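Local coordinates for DNA polymerase III subunit beta (Helicobacter pylori 26695, PDB 4S3I), which tethers DNA polymerases and other proteins to DNA and so makes their action processive, at residues P134-A139 with Q168-V173; K249-E254 with S368-P373; F259-E264 with L282-N287. One frame throughout, in Å; residues are numbered along the deposited sequence.

Contact 1 (P134-A139 with Q168-V173); sequences PFLVDA and QTLSVV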
ATOM      1  N   PRO A 134      10.606  16.581  21.746  1.00 31.17           N
ATOM      2  CA  PRO A 134       9.939  16.356  20.457  1.00 29.15           C
ATOM      3  C   PRO A 134       9.000  17.479  20.026  1.00 28.07           C
ATOM      4  O   PRO A 134       8.343  17.336  18.997  1.00 27.59           O
ATOM      5  CB  PRO A 134       9.111  15.081  20.701  1.00 39.30           C
ATOM      6  CG  PRO A 134       9.710  14.444  21.930  1.00 40.77           C
ATOM      7  CD  PRO A 134      10.210  15.585  22.759  1.00 34.14           C
ATOM      8  N   PHE A 135       8.930  18.575  20.772  1.00 28.47           N
ATOM      9  CA  PHE A 135       7.886  19.580  20.505  1.00 30.79           C
ATOM     10  C   PHE A 135       7.850  20.163  19.075  1.00 28.08           C
ATOM     11  O   PHE A 135       6.772  20.390  18.523  1.00 30.82           O
ATOM     12  CB  PHE A 135       7.917  20.712  21.549  1.00 35.71           C
ATOM     13  CG  PHE A 135       9.239  21.415  21.646  1.00 37.53           C
ATOM     14  CD1 PHE A 135      10.123  21.103  22.663  1.00 42.90           C
ATOM     15  CD2 PHE A 135       9.595  22.394  20.726  1.00 34.80           C
ATOM     16  CE1 PHE A 135      11.342  21.745  22.766  1.00 47.17           C
ATOM     17  CE2 PHE A 135      10.817  23.039  20.817  1.00 40.01           C
ATOM     18  CZ  PHE A 135      11.693  22.711  21.843  1.00 45.56           C
ATOM     19  N   LEU A 136       9.011  20.409  18.476  1.00 28.37           N
ATOM     20  CA  LEU A 136       9.023  21.018  17.147  1.00 28.31           C
ATOM     21  C   LEU A 136       8.504  20.059  16.076  1.00 27.72           C
ATOM     22  O   LEU A 136       7.652  20.437  15.270  1.00 27.51           O
ATOM     23  CB  LEU A 136      10.412  21.560  16.792  1.00 30.34           C
ATOM     24  CG  LEU A 136      10.517  22.322  15.463  1.00 29.97           C
ATOM     25  CD1 LEU A 136       9.570  23.518  15.444  1.00 29.14           C
ATOM     26  CD2 LEU A 136      11.960  22.788  15.227  1.00 30.12           C
ATOM     27  N   VAL A 137       8.981  18.815  16.063  1.00 27.51           N
ATOM     28  CA  VAL A 137       8.486  17.895  15.036  1.00 27.03           C
ATOM     29  C   VAL A 137       7.035  17.488  15.318  1.00 27.19           C
ATOM     30  O   VAL A 137       6.300  17.089  14.411  1.00 26.31           O
ATOM     31  CB  VAL A 137       9.382  16.652  14.834  1.00 30.38           C
ATOM     32  CG1 VAL A 137      10.853  17.064  14.686  1.00 31.34           C
ATOM     33  CG2 VAL A 137       9.203  15.644  15.981  1.00 33.07           C
ATOM     34  N   ASP A 138       6.637  17.577  16.582  1.00 27.22           N
ATOM     35  CA  ASP A 138       5.247  17.327  16.947  1.00 26.41           C
ATOM     36  C   ASP A 138       4.376  18.407  16.307  1.00 26.36           C
ATOM     37  O   ASP A 138       3.356  18.116  15.695  1.00 26.04           O
ATOM     38  CB  ASP A 138       5.099  17.337  18.471  1.00 26.64           C
ATOM     39  CG  ASP A 138       3.712  16.887  18.927  1.00 31.41           C
ATOM     40  OD1 ASP A 138       3.225  15.858  18.421  1.00 28.11           O
ATOM     41  OD2 ASP A 138       3.107  17.562  19.790  1.00 32.12           O
ATOM     42  N   ALA A 139       4.799  19.660  16.444  1.00 26.74           N
ATOM     43  CA  ALA A 139       4.113  20.770  15.799  1.00 26.84           C
ATOM     44  C   ALA A 139       4.077  20.581  14.281  1.00 29.50           C
ATOM     45  O   ALA A 139       3.048  20.791  13.649  1.00 26.57           O
ATOM     46  CB  ALA A 139       4.788  22.108  16.172  1.00 27.42           C
ATOM     47  N   GLN A 168      11.220  34.640  23.899  1.00 39.87           N
ATOM     48  CA  GLN A 168      11.677  33.255  23.812  1.00 44.14           C
ATOM     49  C   GLN A 168      10.529  32.330  23.408  1.00 45.81           C
ATOM     50  O   GLN A 168      10.262  31.292  24.039  1.00 36.91           O
ATOM     51  CB  GLN A 168      12.324  32.815  25.123  1.00 50.21           C
ATOM     52  CG  GLN A 168      13.590  33.623  25.475  1.00 58.77           C
ATOM     53  CD  GLN A 168      14.740  33.413  24.478  1.00 66.01           C
ATOM     54  OE1 GLN A 168      15.536  32.482  24.617  1.00 69.85           O
ATOM     55  NE2 GLN A 168      14.834  34.288  23.480  1.00 63.10           N
ATOM     56  N   THR A 169       9.825  32.736  22.359  1.00 35.29           N
ATOM     57  CA  THR A 169       8.740  31.926  21.844  1.00 34.21           C
ATOM     58  C   THR A 169       8.901  31.716  20.355  1.00 33.83           C
ATOM     59  O   THR A 169       9.297  32.625  19.619  1.00 35.97           O
ATOM     60  CB  THR A 169       7.332  32.515  22.144  1.00 56.98           C
ATOM     61  OG1 THR A 169       7.066  33.621  21.273  1.00 63.97           O
ATOM     62  CG2 THR A 169       7.212  32.947  23.595  1.00 47.63           C
ATOM     63  N   LEU A 170       8.599  30.500  19.926  1.00 33.13           N
ATOM     64  CA  LEU A 170       8.590  30.162  18.517  1.00 33.94           C
ATOM     65  C   LEU A 170       7.159  29.800  18.156  1.00 33.88           C
ATOM     66  O   LEU A 170       6.562  28.899  18.763  1.00 31.12           O
ATOM     67  CB  LEU A 170       9.513  28.974  18.256  1.00 32.09           C
ATOM     68  CG  LEU A 170       9.390  28.285  16.895  1.00 36.38           C
ATOM     69  CD1 LEU A 170       9.715  29.267  15.770  1.00 33.38           C
ATOM     70  CD2 LEU A 170      10.320  27.084  16.842  1.00 33.66           C
ATOM     71  N   SER A 171       6.594  30.515  17.189  1.00 31.89           N
ATOM     72  CA  SER A 171       5.256  30.188  16.711  1.00 31.27           C
ATOM     73  C   SER A 171       5.359  29.410  15.410  1.00 32.71           C
ATOM     74  O   SER A 171       6.181  29.728  14.542  1.00 34.86           O
ATOM     75  CB  SER A 171       4.418  31.450  16.510  1.00 42.34           C
ATOM     76  OG  SER A 171       4.369  32.214  17.695  1.00 42.72           O
ATOM     77  N   VAL A 172       4.514  28.395  15.286  1.00 30.03           N
ATOM     78  CA  VAL A 172       4.507  27.516  14.124  1.00 29.58           C
ATOM     79  C   VAL A 172       3.097  27.544  13.568  1.00 29.31           C
ATOM     80  O   VAL A 172       2.133  27.302  14.299  1.00 28.96           O
ATOM     81  CB  VAL A 172       4.945  26.094  14.501  1.00 28.98           C
ATOM     82  CG1 VAL A 172       5.000  25.217  13.284  1.00 28.61           C
ATOM     83  CG2 VAL A 172       6.313  26.109  15.190  1.00 29.34           C
ATOM     84  N   VAL A 173       2.972  27.882  12.282  1.00 29.57           N
ATOM     85  CA  VAL A 173       1.668  28.141  11.654  1.00 29.54           C
ATOM     86  C   VAL A 173       1.588  27.542  10.257  1.00 34.57           C
ATOM     87  O   VAL A 173       2.526  27.683   9.457  1.00 29.79           O
ATOM     88  CB  VAL A 173       1.402  29.656  11.507  1.00 30.37           C
ATOM     89  CG1 VAL A 173      -0.023  29.912  11.050  1.00 30.38           C
ATOM     90  CG2 VAL A 173       1.674  30.396  12.816  1.00 33.19           C
TER
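The helix-on-sheet layer of the central domain is joined where Leu136 and Ala139 of helix 135-143 meet Leu170 and Val172 of strand 169-175. The two helix residues lie three positions apart and thus share one face; the two strand residues alternate in the usual beta manner, and both direct their CB toward the helix. Leu136 does the bridging. Its first torsion, -175°, places CG trans to the main-chain nitrogen, and CD1 then lies 3.9 Å from Leu170 CD2 and 4.2 Å from Val172 CG2. The Leu136 side chain crosses both partners at about a right angle. Helix and strand segments run within 21° of parallel, with axes 9.9 Å apart at closest approach, which fits a helix packed through its side chains on an antiparallel sheet; no hydrogen bond links the two. Val172 divides its branches: CG2 serves Leu136, while CG1 meets Ala139 CB at 4.2 Å. The nearest CA atoms are those of Ala139 and Val172, 7.0 Å apart, consistent with the small side chain of Ala139. Met161 on strand 158-164 also touches Leu136, and Thr183 on strand 179-185 touches both Ala139 and Val172.

Contact 2 (K249-E254 with S368-P373); sequences KILPKE and STLMMP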
ATOM      1  N   LYS A 249      -4.086  38.548  13.114  1.00 49.26           N
ATOM      2  CA  LYS A 249      -5.106  39.516  12.715  1.00 59.40           C
ATOM      3  C   LYS A 249      -6.428  38.860  12.310  1.00 59.88           C
ATOM      4  O   LYS A 249      -7.461  39.529  12.223  1.00 58.68           O
ATOM      5  CB  LYS A 249      -4.578  40.398  11.577  1.00 71.13           C
ATOM      6  CG  LYS A 249      -3.103  40.807  11.711  1.00 81.19           C
ATOM      7  CD  LYS A 249      -2.903  42.060  12.568  1.00 89.34           C
ATOM      8  CE  LYS A 249      -2.932  41.776  14.076  1.00 92.63           C
ATOM      9  NZ  LYS A 249      -1.587  41.502  14.666  1.00 94.43           N
ATOM     10  N   ILE A 250      -6.389  37.549  12.077  1.00 60.41           N
ATOM     11  CA  ILE A 250      -7.558  36.798  11.620  1.00 61.07           C
ATOM     12  C   ILE A 250      -8.242  36.046  12.760  1.00 53.00           C
ATOM     13  O   ILE A 250      -9.422  35.704  12.666  1.00 47.78           O
ATOM     14  CB  ILE A 250      -7.181  35.790  10.518  1.00 68.04           C
ATOM     15  CG1 ILE A 250      -5.826  36.157   9.902  1.00 72.56           C
ATOM     16  CG2 ILE A 250      -8.281  35.711   9.466  1.00 69.38           C
ATOM     17  CD1 ILE A 250      -5.524  35.474   8.573  1.00 72.28           C
ATOM     18  N   LEU A 251      -7.492  35.773  13.825  1.00 51.46           N
ATOM     19  CA  LEU A 251      -8.055  35.131  15.009  1.00 46.92           C
ATOM     20  C   LEU A 251      -9.080  36.054  15.657  1.00 49.50           C
ATOM     21  O   LEU A 251      -8.811  37.242  15.868  1.00 46.48           O
ATOM     22  CB  LEU A 251      -6.973  34.789  16.034  1.00 47.89           C
ATOM     23  CG  LEU A 251      -5.944  33.712  15.713  1.00 54.77           C
ATOM     24  CD1 LEU A 251      -5.226  33.261  16.986  1.00 61.42           C
ATOM     25  CD2 LEU A 251      -6.595  32.528  15.020  1.00 53.96           C
ATOM     26  N   PRO A 252     -10.268  35.514  15.963  1.00 45.11           N
ATOM     27  CA  PRO A 252     -11.270  36.287  16.706  1.00 42.93           C
ATOM     28  C   PRO A 252     -10.725  36.619  18.090  1.00 43.37           C
ATOM     29  O   PRO A 252      -9.946  35.833  18.643  1.00 43.92           O
ATOM     30  CB  PRO A 252     -12.446  35.311  16.831  1.00 43.11           C
ATOM     31  CG  PRO A 252     -12.276  34.356  15.679  1.00 43.96           C
ATOM     32  CD  PRO A 252     -10.782  34.201  15.526  1.00 41.35           C
ATOM     33  N   LYS A 253     -11.122  37.758  18.646  1.00 44.71           N
ATOM     34  CA  LYS A 253     -10.583  38.181  19.933  1.00 52.98           C
ATOM     35  C   LYS A 253     -11.208  37.378  21.057  1.00 49.71           C
ATOM     36  O   LYS A 253     -10.518  36.922  21.974  1.00 48.43           O
ATOM     37  CB  LYS A 253     -10.845  39.667  20.153  1.00 58.52           C
ATOM     38  CG  LYS A 253     -10.602  40.510  18.920  1.00 66.67           C
ATOM     39  CD  LYS A 253     -10.877  41.979  19.191  1.00 69.42           C
ATOM     40  CE  LYS A 253     -10.542  42.813  17.976  1.00 68.99           C
ATOM     41  NZ  LYS A 253     -10.735  44.257  18.250  1.00 72.38           N
ATOM     42  N   GLU A 254     -12.526  37.215  20.979  1.00 44.80           N
ATOM     43  CA  GLU A 254     -13.269  36.455  21.975  1.00 49.84           C
ATOM     44  C   GLU A 254     -14.206  35.476  21.288  1.00 42.53           C
ATOM     45  O   GLU A 254     -14.492  35.604  20.092  1.00 37.70           O
ATOM     46  CB  GLU A 254     -14.096  37.383  22.869  1.00 60.71           C
ATOM     47  CG  GLU A 254     -13.286  38.297  23.771  1.00 75.87           C
ATOM     48  CD  GLU A 254     -14.132  38.888  24.884  1.00 87.99           C
ATOM     49  OE1 GLU A 254     -15.064  39.665  24.577  1.00 92.69           O
ATOM     50  OE2 GLU A 254     -13.873  38.558  26.063  1.00 90.66           O
ATOM     51  N   SER A 368      -3.944  24.443  17.765  1.00 26.91           N
ATOM     52  CA  SER A 368      -5.323  24.902  17.709  1.00 26.77           C
ATOM     53  C   SER A 368      -5.631  25.087  16.244  1.00 31.14           C
ATOM     54  O   SER A 368      -4.746  25.482  15.479  1.00 27.11           O
ATOM     55  CB  SER A 368      -5.469  26.250  18.441  1.00 27.26           C
ATOM     56  OG  SER A 368      -5.117  26.126  19.803  1.00 29.40           O
ATOM     57  N   THR A 369      -6.866  24.805  15.838  1.00 26.67           N
ATOM     58  CA  THR A 369      -7.247  25.013  14.451  1.00 26.86           C
ATOM     59  C   THR A 369      -8.459  25.934  14.336  1.00 27.19           C
ATOM     60  O   THR A 369      -9.493  25.724  14.994  1.00 27.66           O
ATOM     61  CB  THR A 369      -7.548  23.686  13.729  1.00 26.48           C
ATOM     62  OG1 THR A 369      -6.420  22.801  13.823  1.00 26.67           O
ATOM     63  CG2 THR A 369      -7.866  23.952  12.258  1.00 26.80           C
ATOM     64  N   LEU A 370      -8.327  26.955  13.499  1.00 27.74           N
ATOM     65  CA  LEU A 370      -9.423  27.870  13.214  1.00 28.18           C
ATOM     66  C   LEU A 370      -9.996  27.515  11.843  1.00 32.99           C
ATOM     67  O   LEU A 370      -9.245  27.381  10.877  1.00 28.50           O
ATOM     68  CB  LEU A 370      -8.919  29.316  13.228  1.00 28.88           C
ATOM     69  CG  LEU A 370      -9.991  30.356  12.897  1.00 33.33           C
ATOM     70  CD1 LEU A 370     -10.903  30.591  14.099  1.00 33.30           C
ATOM     71  CD2 LEU A 370      -9.380  31.666  12.409  1.00 38.61           C
ATOM     72  N   MET A 371     -11.317  27.359  11.760  1.00 28.32           N
ATOM     73  CA  MET A 371     -11.972  26.884  10.536  1.00 36.60           C
ATOM     74  C   MET A 371     -13.156  27.751  10.136  1.00 35.53           C
ATOM     75  O   MET A 371     -13.887  28.234  10.997  1.00 36.06           O
ATOM     76  CB  MET A 371     -12.491  25.459  10.739  1.00 34.49           C
ATOM     77  CG  MET A 371     -11.484  24.375  10.492  1.00 44.86           C
ATOM     78  SD  MET A 371     -12.032  22.855  11.279  1.00 40.99           S
ATOM     79  CE  MET A 371     -13.616  22.605  10.476  1.00 58.41           C
ATOM     80  N   MET A 372     -13.351  27.918   8.829  1.00 30.77           N
ATOM     81  CA  MET A 372     -14.552  28.555   8.303  1.00 30.28           C
ATOM     82  C   MET A 372     -15.679  27.518   8.286  1.00 35.56           C
ATOM     83  O   MET A 372     -15.473  26.391   7.825  1.00 34.85           O
ATOM     84  CB  MET A 372     -14.324  29.044   6.870  1.00 35.36           C
ATOM     85  CG  MET A 372     -13.198  30.056   6.723  1.00 50.16           C
ATOM     86  SD  MET A 372     -12.621  30.231   5.012  1.00 90.73           S
ATOM     87  CE  MET A 372     -14.112  30.767   4.178  1.00 55.99           C
ATOM     88  N   PRO A 373     -16.877  27.891   8.783  1.00 39.56           N
ATOM     89  CA  PRO A 373     -18.013  26.958   8.755  1.00 31.48           C
ATOM     90  C   PRO A 373     -18.675  26.918   7.383  1.00 33.21           C
ATOM     91  O   PRO A 373     -18.371  27.758   6.528  1.00 32.71           O
ATOM     92  CB  PRO A 373     -18.980  27.574   9.762  1.00 35.79           C
ATOM     93  CG  PRO A 373     -18.726  29.061   9.629  1.00 35.42           C
ATOM     94  CD  PRO A 373     -17.222  29.157   9.461  1.00 40.57           C
TER
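Two first torsions bring the leucines together: at 178° Leu370 carries its CG trans to the main-chain nitrogen, whereas at -68° Leu251 holds its CG beside the nitrogen and opposite the carbonyl carbon. The CB of Leu370 already points from strand 368-371 toward the irregular segment 249-254, and the torsion sets where CG and its methyls lie. CD1 meets Pro252, while CD2 meets Leu251 and the Ile250 carbonyl oxygen. Leu370 CD2 lies 3.9 Å from Leu251 CD2, the two side chains crossing at a slant. Leu370 CD1 meets the proline ring at its CD carbon, 3.9 Å from Pro252 CD. Ile250 O is 4.0 Å from Leu370 CD2. The backbones are nearest between Leu251 CA and Leu370 CA, at 7.6 Å, so the gap is bridged mainly by side chains.

The segment 249-254 belongs to the connector that leads from strand 233-238 to strand 257-262, that is, from the central into the C-terminal domain. Leu251 also touches Tyr182 of strand 179-185, and Leu370 also packs on Leu351 and Tyr255. No hydrogen bond or salt bridge spans the two segments: methyl and methylene packing probably fixes the spacing here without imposing a bond direction, while polar bonds such as that of Glu254 O to Asn344 also hold the connector.

Contact 3 (F259-E264 with L282-N287); sequences FTLGKE and LTLEKN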
ATOM      1  N   PHE A 259     -17.506  25.054  24.095  1.00 26.88           N
ATOM      2  CA  PHE A 259     -17.996  23.753  24.555  1.00 28.89           C
ATOM      3  C   PHE A 259     -16.869  22.739  24.738  1.00 28.52           C
ATOM      4  O   PHE A 259     -16.025  22.589  23.858  1.00 26.34           O
ATOM      5  CB  PHE A 259     -18.993  23.197  23.546  1.00 26.89           C
ATOM      6  CG  PHE A 259     -20.033  24.193  23.099  1.00 31.63           C
ATOM      7  CD1 PHE A 259     -21.026  24.617  23.972  1.00 33.41           C
ATOM      8  CD2 PHE A 259     -20.033  24.682  21.796  1.00 32.93           C
ATOM      9  CE1 PHE A 259     -22.008  25.523  23.551  1.00 37.06           C
ATOM     10  CE2 PHE A 259     -21.012  25.585  21.361  1.00 36.20           C
ATOM     11  CZ  PHE A 259     -22.002  26.003  22.243  1.00 33.35           C
ATOM     12  N   THR A 260     -16.853  22.048  25.874  1.00 26.17           N
ATOM     13  CA  THR A 260     -15.894  20.967  26.104  1.00 26.73           C
ATOM     14  C   THR A 260     -16.572  19.652  25.690  1.00 32.41           C
ATOM     15  O   THR A 260     -17.594  19.270  26.252  1.00 26.00           O
ATOM     16  CB  THR A 260     -15.452  20.926  27.569  1.00 29.86           C
ATOM     17  OG1 THR A 260     -14.847  22.183  27.907  1.00 32.74           O
ATOM     18  CG2 THR A 260     -14.450  19.805  27.815  1.00 29.54           C
ATOM     19  N   LEU A 261     -16.023  18.988  24.678  1.00 25.68           N
ATOM     20  CA  LEU A 261     -16.690  17.853  24.020  1.00 25.57           C
ATOM     21  C   LEU A 261     -15.766  16.640  23.913  1.00 25.51           C
ATOM     22  O   LEU A 261     -14.550  16.768  24.061  1.00 25.50           O
ATOM     23  CB  LEU A 261     -17.157  18.279  22.632  1.00 25.46           C
ATOM     24  CG  LEU A 261     -18.076  19.501  22.614  1.00 26.28           C
ATOM     25  CD1 LEU A 261     -18.090  20.174  21.244  1.00 25.60           C
ATOM     26  CD2 LEU A 261     -19.509  19.111  23.036  1.00 25.72           C
ATOM     27  N   GLY A 262     -16.333  15.466  23.631  1.00 25.54           N
ATOM     28  CA  GLY A 262     -15.547  14.244  23.582  1.00 25.57           C
ATOM     29  C   GLY A 262     -14.880  14.050  22.226  1.00 25.36           C
ATOM     30  O   GLY A 262     -15.563  14.000  21.186  1.00 25.31           O
ATOM     31  N   LYS A 263     -13.555  13.924  22.228  1.00 25.31           N
ATOM     32  CA  LYS A 263     -12.809  13.871  20.970  1.00 25.13           C
ATOM     33  C   LYS A 263     -13.147  12.624  20.146  1.00 25.17           C
ATOM     34  O   LYS A 263     -13.538  12.741  18.984  1.00 25.11           O
ATOM     35  CB  LYS A 263     -11.289  13.955  21.212  1.00 25.11           C
ATOM     36  CG  LYS A 263     -10.473  14.025  19.906  1.00 24.95           C
ATOM     37  CD  LYS A 263      -8.928  14.014  20.150  1.00 24.98           C
ATOM     38  CE  LYS A 263      -8.423  12.692  20.723  1.00 25.13           C
ATOM     39  NZ  LYS A 263      -6.955  12.769  21.128  1.00 25.25           N
ATOM     40  N   GLU A 264     -12.999  11.445  20.748  1.00 25.36           N
ATOM     41  CA  GLU A 264     -13.182  10.194  20.017  1.00 25.50           C
ATOM     42  C   GLU A 264     -14.638   9.979  19.605  1.00 34.48           C
ATOM     43  O   GLU A 264     -14.908   9.456  18.518  1.00 25.70           O
ATOM     44  CB  GLU A 264     -12.657   8.994  20.824  1.00 27.79           C
ATOM     45  CG  GLU A 264     -11.136   8.939  20.966  1.00 28.47           C
ATOM     46  CD  GLU A 264     -10.384   9.006  19.626  1.00 34.46           C
ATOM     47  OE1 GLU A 264     -10.801   8.349  18.647  1.00 31.18           O
ATOM     48  OE2 GLU A 264      -9.357   9.716  19.544  1.00 35.19           O
ATOM     49  N   LEU A 282     -23.869  19.968  12.403  1.00 27.93           N
ATOM     50  CA  LEU A 282     -23.712  19.653  13.823  1.00 30.10           C
ATOM     51  C   LEU A 282     -24.741  20.432  14.642  1.00 32.38           C
ATOM     52  O   LEU A 282     -24.846  21.655  14.521  1.00 33.10           O
ATOM     53  CB  LEU A 282     -22.307  20.036  14.297  1.00 27.03           C
ATOM     54  CG  LEU A 282     -22.057  20.024  15.810  1.00 33.03           C
ATOM     55  CD1 LEU A 282     -22.147  18.595  16.340  1.00 30.59           C
ATOM     56  CD2 LEU A 282     -20.697  20.654  16.183  1.00 26.60           C
ATOM     57  N   THR A 283     -25.499  19.733  15.474  1.00 27.49           N
ATOM     58  CA  THR A 283     -26.469  20.411  16.323  1.00 31.38           C
ATOM     59  C   THR A 283     -26.130  20.167  17.772  1.00 32.48           C
ATOM     60  O   THR A 283     -26.164  19.028  18.237  1.00 32.38           O
ATOM     61  CB  THR A 283     -27.901  19.923  16.086  1.00 36.22           C
ATOM     62  OG1 THR A 283     -28.287  20.158  14.722  1.00 35.90           O
ATOM     63  CG2 THR A 283     -28.858  20.661  17.029  1.00 37.90           C
ATOM     64  N   LEU A 284     -25.807  21.237  18.491  1.00 28.35           N
ATOM     65  CA  LEU A 284     -25.494  21.116  19.910  1.00 34.47           C
ATOM     66  C   LEU A 284     -26.699  21.499  20.775  1.00 35.65           C
ATOM     67  O   LEU A 284     -27.297  22.565  20.584  1.00 33.27           O
ATOM     68  CB  LEU A 284     -24.285  21.977  20.261  1.00 35.70           C
ATOM     69  CG  LEU A 284     -22.985  21.468  19.649  1.00 37.13           C
ATOM     70  CD1 LEU A 284     -21.864  22.433  19.938  1.00 35.90           C
ATOM     71  CD2 LEU A 284     -22.660  20.095  20.220  1.00 38.81           C
ATOM     72  N   GLU A 285     -27.055  20.609  21.699  1.00 34.72           N
ATOM     73  CA  GLU A 285     -28.096  20.865  22.693  1.00 38.21           C
ATOM     74  C   GLU A 285     -27.471  20.683  24.049  1.00 40.84           C
ATOM     75  O   GLU A 285     -26.288  20.334  24.141  1.00 34.04           O
ATOM     76  CB  GLU A 285     -29.267  19.890  22.534  1.00 32.57           C
ATOM     77  CG  GLU A 285     -30.258  20.280  21.460  1.00 48.34           C
ATOM     78  CD  GLU A 285     -31.265  19.169  21.157  1.00 65.09           C
ATOM     79  OE1 GLU A 285     -31.223  18.112  21.833  1.00 67.52           O
ATOM     80  OE2 GLU A 285     -32.091  19.356  20.236  1.00 68.74           O
ATOM     81  N   LYS A 286     -28.255  20.880  25.107  1.00 35.26           N
ATOM     82  CA  LYS A 286     -27.674  20.860  26.444  1.00 39.16           C
ATOM     83  C   LYS A 286     -27.028  19.522  26.789  1.00 28.98           C
ATOM     84  O   LYS A 286     -25.931  19.478  27.350  1.00 32.00           O
ATOM     85  CB  LYS A 286     -28.693  21.256  27.514  1.00 49.77           C
ATOM     86  CG  LYS A 286     -28.071  21.295  28.905  1.00 59.24           C
ATOM     87  CD  LYS A 286     -29.031  21.794  29.972  1.00 67.36           C
ATOM     88  CE  LYS A 286     -28.556  21.357  31.349  1.00 70.87           C
ATOM     89  NZ  LYS A 286     -28.381  19.875  31.415  1.00 70.39           N
ATOM     90  N   ASN A 287     -27.689  18.427  26.433  1.00 27.12           N
ATOM     91  CA  ASN A 287     -27.142  17.111  26.751  1.00 29.47           C
ATOM     92  C   ASN A 287     -27.064  16.192  25.544  1.00 30.05           C
ATOM     93  O   ASN A 287     -27.085  14.975  25.692  1.00 27.25           O
ATOM     94  CB  ASN A 287     -27.952  16.427  27.858  1.00 34.31           C
ATOM     95  CG  ASN A 287     -27.842  17.143  29.180  1.00 41.50           C
ATOM     96  OD1 ASN A 287     -28.721  17.931  29.533  1.00 44.24           O
ATOM     97  ND2 ASN A 287     -26.753  16.884  29.922  1.00 35.68           N
TER
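Phe259 and Leu284 meet between two different sheets, their side chains coming from opposite directions. Both have CG beside the main-chain nitrogen and opposite the carbonyl carbon, with first torsions of -47° for Phe259 and -68° for Leu284. In Leu284 the second torsion is extended, 175°, and the two branches part to different neighbours. One does most of the touching: Leu284 CD1 is 3.4 Å from Phe259 CD2 and 3.6 Å from Phe259 CE2. The first of these is a close carbon-carbon distance, evidence of tight local packing on the CD2 side of the ring. The other branch is used more loosely, Leu284 CD2 lying 4.3 Å from Leu261 CD2. Leu261, likewise with CG beside its nitrogen, follows Phe259 by two residues, so the pair sits on the same side of strand 257-262, and Leu284 bears against both.

All three residues are buried. Leu312 and Ile314 also touch Phe259, while Phe266 of helix 263-273 touches Leu261. Strand 257-262 is an outermost strand of one antiparallel sheet within this chain and strand 279-284 belongs to another; their side chains meet with helix 263-273 beside them in the C-terminal domain, consistent with the DNA sliding ring fold.

How the contacts relate
All three contacts reach the same antiparallel sheet, through strands 169-175, 368-371 and 257-262, and contact 3 joins it to the sheet holding strand 279-284. Across the shared sheet strand 179-185 separates the first two, and strands 350-354 and 338-343 separate the second from the third. The centres of contacts 1 and 2 lie about 19 Å apart, as do those of contacts 2 and 3; contacts 1 and 3 are about 29 Å apart. Contact 1 closes within the central domain before the others begin, and contact 3 is nested inside the loop closed by contact 2. Because strand 179-185 pairs with strand 368-371, the sheet runs continuously across the boundary between central and C-terminal domains, with contact 2 beside that junction.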